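Local atomic coordinates of purine catabolism protein pucG (Bacillus subtilis, PDB entry 3ISL), a protein that catalyses the pyridoxal-phosphate-dependent transamination between (S)-ureidoglycine and glyoxylate in purine catabolism, yielding oxalurate and glycine. Residues Met15-Val20 and Ile361-Thr366; Ile348-Ser353 and Leu377-Gly382. All blocks are in the same frame, centred on the assembly; numbering follows the deposited sequence.

Interaction 1: residues Met15-Val20 and Ile361-Thr366; sequences MTPGPV and IWRIGT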
loop_
_atom_site.group_PDB
_atom_site.type_symbol
_atom_site.label_atom_id
_atom_site.label_comp_id
_atom_site.label_asym_id
_atom_site.label_seq_id
_atom_site.Cartn_x
_atom_site.Cartn_y
_atom_site.Cartn_z
ATOM N N MET A 15 -8.121 7.743 -20.367
ATOM C CA MET A 15 -7.870 9.139 -20.558
ATOM C C MET A 15 -8.482 9.968 -19.413
ATOM O O MET A 15 -9.032 11.056 -19.656
ATOM C CB MET A 15 -8.404 9.582 -21.985
ATOM C CG MET A 15 -7.485 9.020 -23.169
ATOM S SD MET A 15 -5.663 9.348 -23.012
ATOM C CE MET A 15 -5.479 10.864 -23.960
ATOM N N THR A 16 -8.388 9.454 -18.190
ATOM C CA THR A 16 -8.792 10.183 -16.984
ATOM C C THR A 16 -7.521 10.829 -16.401
ATOM O O THR A 16 -6.422 10.571 -16.896
ATOM C CB THR A 16 -9.293 9.213 -15.935
ATOM O OG1 THR A 16 -8.210 8.344 -15.527
ATOM C CG2 THR A 16 -10.479 8.383 -16.468
ATOM N N PRO A 17 -7.668 11.642 -15.336
ATOM C CA PRO A 17 -6.507 12.081 -14.547
ATOM C C PRO A 17 -5.936 11.070 -13.532
ATOM O O PRO A 17 -5.203 11.468 -12.628
ATOM C CB PRO A 17 -7.026 13.340 -13.818
ATOM C CG PRO A 17 -8.206 13.850 -14.627
ATOM C CD PRO A 17 -8.855 12.509 -15.109
ATOM N N GLY A 18 -6.231 9.776 -13.696
ATOM C CA GLY A 18 -5.652 8.724 -12.886
ATOM C C GLY A 18 -6.728 7.848 -12.301
ATOM O O GLY A 18 -7.825 8.320 -12.028
ATOM N N PRO A 19 -6.430 6.555 -12.132
ATOM C CA PRO A 19 -5.182 5.944 -12.554
ATOM C C PRO A 19 -5.145 5.717 -14.087
ATOM O O PRO A 19 -6.184 5.329 -14.677
ATOM C CB PRO A 19 -5.199 4.590 -11.818
ATOM C CG PRO A 19 -6.683 4.305 -11.653
ATOM C CD PRO A 19 -7.299 5.618 -11.398
ATOM N N VAL A 20 -3.961 5.929 -14.693
ATOM C CA VAL A 20 -3.801 5.798 -16.113
ATOM C C VAL A 20 -3.121 4.497 -16.561
ATOM O O VAL A 20 -2.795 3.629 -15.731
ATOM C CB VAL A 20 -3.096 7.079 -16.698
ATOM C CG1 VAL A 20 -3.902 8.338 -16.275
ATOM C CG2 VAL A 20 -1.628 7.178 -16.194
ATOM N N ILE A 361 -18.276 19.745 -16.218
ATOM C CA ILE A 361 -17.071 19.457 -16.988
ATOM C C ILE A 361 -16.791 17.987 -17.086
ATOM O O ILE A 361 -17.102 17.216 -16.169
ATOM C CB ILE A 361 -15.758 20.142 -16.405
ATOM C CG1 ILE A 361 -15.583 19.907 -14.895
ATOM C CG2 ILE A 361 -15.674 21.598 -16.772
ATOM C CD1 ILE A 361 -14.104 20.154 -14.365
ATOM N N TRP A 362 -16.185 17.593 -18.193
ATOM C CA TRP A 362 -15.433 16.313 -18.187
ATOM C C TRP A 362 -14.008 16.679 -18.021
ATOM O O TRP A 362 -13.635 17.754 -18.432
ATOM C CB TRP A 362 -15.546 15.528 -19.484
ATOM C CG TRP A 362 -16.935 15.155 -19.899
ATOM C CD1 TRP A 362 -17.740 14.134 -19.389
ATOM C CD2 TRP A 362 -17.668 15.744 -20.987
ATOM N NE1 TRP A 362 -18.952 14.086 -20.111
ATOM C CE2 TRP A 362 -18.926 15.060 -21.085
ATOM C CE3 TRP A 362 -17.395 16.801 -21.872
ATOM C CZ2 TRP A 362 -19.923 15.424 -22.050
ATOM C CZ3 TRP A 362 -18.375 17.163 -22.835
ATOM C CH2 TRP A 362 -19.638 16.483 -22.895
ATOM N N ARG A 363 -13.204 15.778 -17.443
ATOM C CA ARG A 363 -11.774 16.004 -17.342
ATOM C C ARG A 363 -11.025 14.948 -18.145
ATOM O O ARG A 363 -11.142 13.757 -17.890
ATOM C CB ARG A 363 -11.316 16.016 -15.874
ATOM C CG ARG A 363 -11.980 17.100 -15.058
ATOM C CD ARG A 363 -11.590 17.002 -13.606
ATOM N NE ARG A 363 -12.276 15.898 -12.978
ATOM C CZ ARG A 363 -11.721 15.082 -12.088
ATOM N NH1 ARG A 363 -10.475 15.246 -11.689
ATOM N NH2 ARG A 363 -12.441 14.108 -11.579
ATOM N N ILE A 364 -10.226 15.384 -19.115
ATOM C CA ILE A 364 -9.523 14.406 -19.928
ATOM C C ILE A 364 -8.050 14.533 -19.493
ATOM O O ILE A 364 -7.479 15.610 -19.621
ATOM C CB ILE A 364 -9.685 14.638 -21.399
ATOM C CG1 ILE A 364 -11.194 14.718 -21.766
ATOM C CG2 ILE A 364 -8.851 13.576 -22.251
ATOM C CD1 ILE A 364 -11.509 14.944 -23.256
ATOM N N GLY A 365 -7.496 13.432 -18.964
ATOM C CA GLY A 365 -6.092 13.343 -18.512
ATOM C C GLY A 365 -5.234 12.973 -19.711
ATOM O O GLY A 365 -5.712 12.234 -20.615
ATOM N N THR A 366 -4.023 13.527 -19.800
ATOM C CA THR A 366 -3.033 13.117 -20.831
ATOM C C THR A 366 -1.769 12.952 -20.003
ATOM O O THR A 366 -0.932 13.815 -20.013
ATOM C CB THR A 366 -2.798 14.221 -21.945
ATOM O OG1 THR A 366 -2.710 15.509 -21.320
ATOM C CG2 THR A 366 -3.937 14.266 -22.947
#
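Gly365, at the end of strand 361-365, gives its backbone N-H to the carbonyl of Met15 and so ties the N-terminal loop to the strand. Gly365 N lies 2.9 Å from Met15 O with an N-H...O angle of 151°, but it approaches from well above the carbonyl plane and not on a lone pair. Two CA-H...O contacts accompany this bond: Ile364 CA reaches the same Met15 O at 3.4 Å, and Gly365 CA comes within 3.2 Å of Thr16 O. The second relies on the missing side chain, since a CB on Gly365 would run into Thr16 O and Pro17 N.

Side-chain packing flanks the backbone bond. The Met15 chain, bent at chi2 (-51°) and again at chi3, brings its methyl CE to 3.9 Å from Thr366 CG2 and alongside Gly365 O; a second apolar contact joins Met15 CB to Ile364 CG2. The Pro17 ring crosses the Arg363 side chain at about a right angle, with Pro17 CG 4.0 Å from Arg363 NH1 and just as near to Arg363 CB. That guanidinium is anchored by NH1 to Thr147 O and by NH2 to Ser352 O. An alanine in place of Pro17 would lack CG and CD, and is likely to open a gap beside Arg363 and give the loop backbone more freedom to turn.

Within the loop, Gly18 N donates to Thr16 OG1 at 3.1 Å. This ST turn shapes an N-terminal loop that, in this class-V aminotransferase, packs against the C-terminal strands and passes close to the pyridoxal phosphate pocket, to which Thr147 belongs.

Interaction 2: residues Ile348-Ser353 and Leu377-Gly382; sequences IEIASS and LFVLAG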
loop_
_atom_site.group_PDB
_atom_site.type_symbol
_atom_site.label_atom_id
_atom_site.label_comp_id
_atom_site.label_asym_id
_atom_site.label_seq_id
_atom_site.Cartn_x
_atom_site.Cartn_y
_atom_site.Cartn_z
ATOM N N ILE A 348 -13.232 3.599 -23.866
ATOM C CA ILE A 348 -12.487 4.837 -23.550
ATOM C C ILE A 348 -12.917 5.423 -22.220
ATOM O O ILE A 348 -14.116 5.576 -21.985
ATOM C CB ILE A 348 -12.750 5.919 -24.627
ATOM C CG1 ILE A 348 -12.081 5.490 -25.946
ATOM C CG2 ILE A 348 -12.263 7.307 -24.139
ATOM C CD1 ILE A 348 -12.489 6.477 -27.153
ATOM N N GLU A 349 -11.967 5.754 -21.346
ATOM C CA GLU A 349 -12.364 6.286 -20.029
ATOM C C GLU A 349 -11.950 7.728 -19.876
ATOM O O GLU A 349 -10.784 8.027 -20.023
ATOM C CB GLU A 349 -11.751 5.467 -18.858
ATOM C CG GLU A 349 -12.595 5.645 -17.586
ATOM C CD GLU A 349 -11.833 5.229 -16.299
ATOM O OE1 GLU A 349 -10.693 4.777 -16.420
ATOM O OE2 GLU A 349 -12.384 5.342 -15.185
ATOM N N ILE A 350 -12.929 8.595 -19.618
ATOM C CA ILE A 350 -12.724 9.995 -19.185
ATOM C C ILE A 350 -13.416 10.196 -17.838
ATOM O O ILE A 350 -14.240 9.396 -17.427
ATOM C CB ILE A 350 -13.206 11.080 -20.233
ATOM C CG1 ILE A 350 -14.745 11.103 -20.334
ATOM C CG2 ILE A 350 -12.420 10.878 -21.591
ATOM C CD1 ILE A 350 -15.345 12.161 -21.440
ATOM N N ALA A 351 -13.063 11.271 -17.159
ATOM C CA ALA A 351 -13.548 11.515 -15.798
ATOM C C ALA A 351 -14.718 12.489 -15.790
ATOM O O ALA A 351 -14.735 13.447 -16.559
ATOM C CB ALA A 351 -12.391 12.016 -14.949
ATOM N N SER A 352 -15.694 12.253 -14.919
ATOM C CA SER A 352 -16.690 13.276 -14.614
ATOM C C SER A 352 -16.142 14.108 -13.461
ATOM O O SER A 352 -15.018 13.900 -13.015
ATOM C CB SER A 352 -18.032 12.654 -14.198
ATOM O OG SER A 352 -18.868 12.402 -15.327
ATOM N N SER A 353 -16.939 15.057 -12.985
ATOM C CA SER A 353 -16.656 15.759 -11.748
ATOM C C SER A 353 -17.734 15.448 -10.723
ATOM O O SER A 353 -18.921 15.274 -11.072
ATOM C CB SER A 353 -16.642 17.247 -11.999
ATOM O OG SER A 353 -15.502 17.604 -12.736
ATOM N N LEU A 377 -5.758 10.761 -30.355
ATOM C CA LEU A 377 -6.645 10.581 -31.522
ATOM C C LEU A 377 -7.921 9.767 -31.195
ATOM O O LEU A 377 -9.025 10.143 -31.607
ATOM C CB LEU A 377 -5.859 9.920 -32.666
ATOM C CG LEU A 377 -5.089 10.726 -33.725
ATOM C CD1 LEU A 377 -5.085 12.236 -33.653
ATOM C CD2 LEU A 377 -3.739 10.167 -34.155
ATOM N N PHE A 378 -7.794 8.664 -30.463
ATOM C CA PHE A 378 -8.970 7.821 -30.200
ATOM C C PHE A 378 -9.969 8.492 -29.271
ATOM O O PHE A 378 -11.184 8.332 -29.440
ATOM C CB PHE A 378 -8.513 6.458 -29.646
ATOM C CG PHE A 378 -9.595 5.353 -29.606
ATOM C CD1 PHE A 378 -10.681 5.316 -30.496
ATOM C CD2 PHE A 378 -9.468 4.280 -28.680
ATOM C CE1 PHE A 378 -11.629 4.243 -30.423
ATOM C CE2 PHE A 378 -10.415 3.212 -28.632
ATOM C CZ PHE A 378 -11.476 3.213 -29.496
ATOM N N VAL A 379 -9.484 9.236 -28.283
ATOM C CA VAL A 379 -10.395 9.865 -27.355
ATOM C C VAL A 379 -11.220 10.941 -28.092
ATOM O O VAL A 379 -12.430 11.127 -27.805
ATOM C CB VAL A 379 -9.685 10.428 -26.079
ATOM C CG1 VAL A 379 -8.970 11.755 -26.415
ATOM C CG2 VAL A 379 -10.727 10.645 -24.929
ATOM N N LEU A 380 -10.597 11.641 -29.049
ATOM C CA LEU A 380 -11.362 12.676 -29.824
ATOM C C LEU A 380 -12.353 11.974 -30.762
ATOM O O LEU A 380 -13.502 12.424 -30.924
ATOM C CB LEU A 380 -10.454 13.598 -30.644
ATOM C CG LEU A 380 -9.478 14.461 -29.843
ATOM C CD1 LEU A 380 -8.376 14.895 -30.771
ATOM C CD2 LEU A 380 -10.230 15.667 -29.285
ATOM N N ALA A 381 -11.920 10.882 -31.382
ATOM C CA ALA A 381 -12.831 10.172 -32.294
ATOM C C ALA A 381 -14.046 9.633 -31.507
ATOM O O ALA A 381 -15.159 9.839 -31.901
ATOM C CB ALA A 381 -12.119 9.067 -33.004
ATOM N N GLY A 382 -13.790 8.979 -30.377
ATOM C CA GLY A 382 -14.840 8.439 -29.546
ATOM C C GLY A 382 -15.759 9.517 -29.012
ATOM O O GLY A 382 -17.014 9.360 -29.044
#
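A helix packed on a short strand in the C-terminal part of this class-V aminotransferase is the setting here: Ile348 of strand 348-349 presses against Phe378, Val379 and Gly382 of helix 373-389, with its side chain leaving the backbone toward the helix. Its terminal methyl sits squarely over the Phe378 ring as a CH-pi contact, Ile348 CD1 being 3.8 Å from the ring centroid and only 5° off the normal. Ile348 CG1 lies over the same face, 3.9 Å from Phe378 CE2. The Phe378 ring is placed there by a first torsion of -167°, which swings CG anti to the backbone N.

CD1 also presses on the helix backbone. It lies 3.2 Å from Phe378 O, a close approach, and this oxygen already accepts the helical bond from Gly382 N. Ile348 CD1 is 3.9 Å from Gly382 CA, at a point where a side chain on the helix would collide with the methyl.

Strand 348-349 pairs in parallel with strand 13-14 in a small two-stranded sheet, and helix 335-346 joins the same apolar layer through Leu342, which touches Ile348 and Ile350, and through Phe346, which touches Phe378.

The other branch of Ile348 turns to Val379, the two side chains crossing at about a right angle with Ile348 CG2 3.8 Å from Val379 CG2. That valine methyl is shared: Ile350 CG2 also reaches Val379 CG2 at 3.8 Å, this time obliquely, and Ile350 goes on to touch Trp362 and Ile364 of strand 361-365.

How the interactions relate
Interactions 1 and 2 interleave along the chain, and their centres lie 8 Å apart. Residues 348-353 run alongside both segments of interaction 1 and probably hydrogen-bond to each: Met15 N is 2.7 Å from Glu349 O, and Arg363 N is 2.9 Å from Ala351 O. Side chains add to the join, with Thr16 CG2 3.4 Å from Glu349 CD and Met15 touching Val379 on the helix of interaction 2. Only interaction 1 approaches the active site. The Pro17 side chain is about 6 Å from the bound pyridoxal phosphate and about 6 Å from the side chain of Lys198, the cofactor-attachment lysine, which is unlinked here. Interaction 2 lies away from that site.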